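PDB 5Y5A: KLLA0F20702p from Kluyveromyces lactis, which is the telomerase subunit Est1, which binds Cdc13 and probably thereby helps bring telomerase to telomeres. Local coordinates for residues D364-I369 and I486-F491. Residues are numbered along the deposited sequence; the frame is centred on the assembly and turned at random.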
ATOM      1  N   ASP A 364       3.437  -1.626 -10.295  1.00 34.69           N
ATOM      2  CA  ASP A 364       2.434  -1.458 -11.338  1.00 41.36           C
ATOM      3  C   ASP A 364       1.425  -2.607 -11.352  1.00 44.70           C
ATOM      4  O   ASP A 364       0.232  -2.387 -11.539  1.00 39.82           O
ATOM      5  CB  ASP A 364       3.104  -1.348 -12.714  1.00 33.08           C
ATOM      6  CG  ASP A 364       3.654   0.043 -12.997  1.00 45.42           C
ATOM      7  OD1 ASP A 364       3.683   0.894 -12.078  1.00 37.45           O
ATOM      8  OD2 ASP A 364       4.073   0.275 -14.156  1.00 43.50           O
ATOM      9  N   LEU A 365       1.923  -3.829 -11.161  1.00 49.46           N
ATOM     10  CA  LEU A 365       1.078  -5.019 -11.113  1.00 43.94           C
ATOM     11  C   LEU A 365       0.057  -4.936  -9.983  1.00 37.91           C
ATOM     12  O   LEU A 365      -1.138  -5.122 -10.199  1.00 35.10           O
ATOM     13  CB  LEU A 365       1.939  -6.278 -10.956  1.00 44.26           C
ATOM     14  CG  LEU A 365       1.174  -7.568 -10.663  1.00 43.45           C
ATOM     15  CD1 LEU A 365       0.408  -8.050 -11.888  1.00 38.81           C
ATOM     16  CD2 LEU A 365       2.111  -8.661 -10.145  1.00 49.97           C
ATOM     17  N   ILE A 366       0.523  -4.631  -8.778  1.00 40.81           N
ATOM     18  CA  ILE A 366      -0.378  -4.532  -7.631  1.00 41.63           C
ATOM     19  C   ILE A 366      -1.363  -3.364  -7.750  1.00 38.87           C
ATOM     20  O   ILE A 366      -2.552  -3.516  -7.443  1.00 38.28           O
ATOM     21  CB  ILE A 366       0.409  -4.391  -6.332  1.00 43.88           C
ATOM     22  CG1 ILE A 366       1.370  -5.575  -6.184  1.00 46.10           C
ATOM     23  CG2 ILE A 366      -0.539  -4.322  -5.139  1.00 37.28           C
ATOM     24  CD1 ILE A 366       2.546  -5.261  -5.299  1.00 43.54           C
ATOM     25  N   LEU A 367      -0.874  -2.207  -8.192  1.00 35.65           N
ATOM     26  CA  LEU A 367      -1.747  -1.067  -8.470  1.00 36.12           C
ATOM     27  C   LEU A 367      -2.889  -1.480  -9.409  1.00 38.87           C
ATOM     28  O   LEU A 367      -4.058  -1.201  -9.149  1.00 38.51           O
ATOM     29  CB  LEU A 367      -0.949   0.078  -9.087  1.00 29.15           C
ATOM     30  CG  LEU A 367      -1.727   1.220  -9.740  1.00 35.86           C
ATOM     31  CD1 LEU A 367      -2.479   2.050  -8.692  1.00 40.21           C
ATOM     32  CD2 LEU A 367      -0.789   2.107 -10.542  1.00 39.38           C
ATOM     33  N   LEU A 368      -2.526  -2.164 -10.490  1.00 37.79           N
ATOM     34  CA  LEU A 368      -3.470  -2.595 -11.514  1.00 38.50           C
ATOM     35  C   LEU A 368      -4.501  -3.588 -10.981  1.00 40.69           C
ATOM     36  O   LEU A 368      -5.703  -3.446 -11.233  1.00 39.62           O
ATOM     37  CB  LEU A 368      -2.706  -3.212 -12.690  1.00 41.67           C
ATOM     38  CG  LEU A 368      -3.538  -3.601 -13.905  1.00 40.69           C
ATOM     39  CD1 LEU A 368      -4.230  -2.366 -14.480  1.00 36.21           C
ATOM     40  CD2 LEU A 368      -2.662  -4.298 -14.946  1.00 35.74           C
ATOM     41  N   ILE A 369      -4.033  -4.596 -10.248  1.00 38.25           N
ATOM     42  CA  ILE A 369      -4.938  -5.559  -9.609  1.00 36.83           C
ATOM     43  C   ILE A 369      -5.905  -4.831  -8.678  1.00 42.65           C
ATOM     44  O   ILE A 369      -7.120  -5.024  -8.744  1.00 40.20           O
ATOM     45  CB  ILE A 369      -4.156  -6.636  -8.820  1.00 32.86           C
ATOM     46  CG1 ILE A 369      -3.634  -7.703  -9.779  1.00 33.73           C
ATOM     47  CG2 ILE A 369      -5.044  -7.299  -7.748  1.00 34.08           C
ATOM     48  CD1 ILE A 369      -2.599  -8.630  -9.169  1.00 35.13           C
ATOM     49  N   ILE A 486       4.896  -9.911   3.020  1.00 46.92           N
ATOM     50  CA  ILE A 486       4.953  -8.777   3.922  1.00 49.48           C
ATOM     51  C   ILE A 486       4.318  -7.531   3.305  1.00 51.45           C
ATOM     52  O   ILE A 486       3.550  -6.826   3.966  1.00 54.38           O
ATOM     53  CB  ILE A 486       6.400  -8.460   4.320  1.00 50.94           C
ATOM     54  CG1 ILE A 486       7.049  -9.681   4.974  1.00 50.57           C
ATOM     55  CG2 ILE A 486       6.446  -7.265   5.265  1.00 48.80           C
ATOM     56  CD1 ILE A 486       8.544  -9.538   5.185  1.00 46.19           C
ATOM     57  N   MET A 487       4.632  -7.274   2.040  1.00 42.16           N
ATOM     58  CA  MET A 487       4.135  -6.076   1.365  1.00 45.71           C
ATOM     59  C   MET A 487       2.614  -6.059   1.267  1.00 45.89           C
ATOM     60  O   MET A 487       1.997  -5.002   1.374  1.00 46.15           O
ATOM     61  CB  MET A 487       4.754  -5.955  -0.031  1.00 40.08           C
ATOM     62  CG  MET A 487       6.267  -5.759   0.015  1.00 51.01           C
ATOM     63  SD  MET A 487       7.094  -6.019  -1.566  1.00 64.43           S
ATOM     64  CE  MET A 487       6.540  -4.567  -2.457  1.00 71.19           C
ATOM     65  N   LEU A 488       2.016  -7.232   1.090  1.00 42.76           N
ATOM     66  CA  LEU A 488       0.583  -7.327   0.818  1.00 44.39           C
ATOM     67  C   LEU A 488      -0.288  -7.749   2.015  1.00 49.57           C
ATOM     68  O   LEU A 488      -1.467  -8.097   1.837  1.00 46.52           O
ATOM     69  CB  LEU A 488       0.363  -8.300  -0.343  1.00 38.57           C
ATOM     70  CG  LEU A 488       0.928  -7.816  -1.685  1.00 39.63           C
ATOM     71  CD1 LEU A 488       0.563  -8.777  -2.810  1.00 40.95           C
ATOM     72  CD2 LEU A 488       0.401  -6.435  -1.990  1.00 40.03           C
ATOM     73  N   LYS A 489       0.274  -7.738   3.223  1.00 43.66           N
ATOM     74  CA  LYS A 489      -0.516  -8.089   4.406  1.00 48.34           C
ATOM     75  C   LYS A 489      -1.730  -7.164   4.504  1.00 41.46           C
ATOM     76  O   LYS A 489      -1.588  -5.956   4.367  1.00 40.94           O
ATOM     77  CB  LYS A 489       0.332  -8.007   5.678  1.00 47.20           C
ATOM     78  CG  LYS A 489       1.423  -9.054   5.737  1.00 50.73           C
ATOM     79  CD  LYS A 489       2.450  -8.770   6.817  1.00 48.95           C
ATOM     80  CE  LYS A 489       1.937  -9.150   8.192  1.00 50.55           C
ATOM     81  NZ  LYS A 489       3.057  -9.210   9.177  1.00 45.82           N
ATOM     82  N   GLU A 490      -2.910  -7.759   4.690  1.00 42.00           N
ATOM     83  CA  GLU A 490      -4.201  -7.053   4.808  1.00 43.47           C
ATOM     84  C   GLU A 490      -4.692  -6.389   3.517  1.00 47.57           C
ATOM     85  O   GLU A 490      -5.643  -5.599   3.544  1.00 45.67           O
ATOM     86  CB  GLU A 490      -4.142  -6.005   5.920  1.00 36.92           C
ATOM     87  CG  GLU A 490      -3.684  -6.562   7.255  1.00 43.88           C
ATOM     88  CD  GLU A 490      -4.761  -7.345   8.004  1.00 52.00           C
ATOM     89  OE1 GLU A 490      -5.698  -7.894   7.373  1.00 55.04           O
ATOM     90  OE2 GLU A 490      -4.665  -7.407   9.247  1.00 56.36           O
ATOM     91  N   PHE A 491      -4.047  -6.712   2.398  1.00 43.36           N
ATOM     92  CA  PHE A 491      -4.507  -6.292   1.073  1.00 41.09           C
ATOM     93  C   PHE A 491      -5.765  -7.068   0.694  1.00 44.84           C
ATOM     94  O   PHE A 491      -5.715  -8.286   0.540  1.00 47.78           O
ATOM     95  CB  PHE A 491      -3.404  -6.525   0.041  1.00 40.30           C
ATOM     96  CG  PHE A 491      -3.672  -5.936  -1.320  1.00 41.14           C
ATOM     97  CD1 PHE A 491      -4.017  -4.599  -1.466  1.00 39.31           C
ATOM     98  CD2 PHE A 491      -3.500  -6.711  -2.463  1.00 36.98           C
ATOM     99  CE1 PHE A 491      -4.222  -4.049  -2.728  1.00 38.69           C
ATOM    100  CE2 PHE A 491      -3.700  -6.168  -3.723  1.00 38.63           C
ATOM    101  CZ  PHE A 491      -4.063  -4.829  -3.854  1.00 38.12           C
TER
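I366, on the long helix 339-379, sends its CG2 methyl against both L488 and F491, two apolar side chains carried by a type II beta turn that follows helix 483-487. The contact lies near the middle of the chain, in the all-helical Est1 DNA/RNA binding domain, whose sequence belongs to the TPR clan, and joins a part of helix 339-379 away from either end to a compact turn brought back from 117 residues further on. No hydrogen bond links the two segments, and the touching residues are all buried and apolar. In I366, chi1 -57° keeps CG1 beside the backbone N and leaves CG2 anti to it; this gamma methyl lies 3.9 Å from CD2 of L488 and 3.8 Å from CZ of F491. CD1 also comes within 4.1 Å of L488 CD2. A beta-branched residue suits this place because a methyl (CG2) and an ethyl arm (CG1-CD1) both leave CB, and the branched end of L488 offers CD2 to both.

F491 reaches the helix with the far end of its ring. Its CG is anti to the backbone N (chi1 -171°), which extends the ring from the turn, and the I366 methyl meets it obliquely. The ring is wide enough to touch I369 as well, one helical turn on. L488 and F491 are the first and fourth residues of the turn, bridged by F491 N to L488 O at 3.0 Å, while K489 and E490 occupy its corners; each meets an aromatic side chain of the bound peptide, K489 by a cation-pi interaction and E490 by packing. Y256 and R260 of helix 251-263 and I428 of helix 421-433 pack around the same apolar side chains. The looser I369 contribution is made by its CG2, 4.4 Å from CE2 of F491.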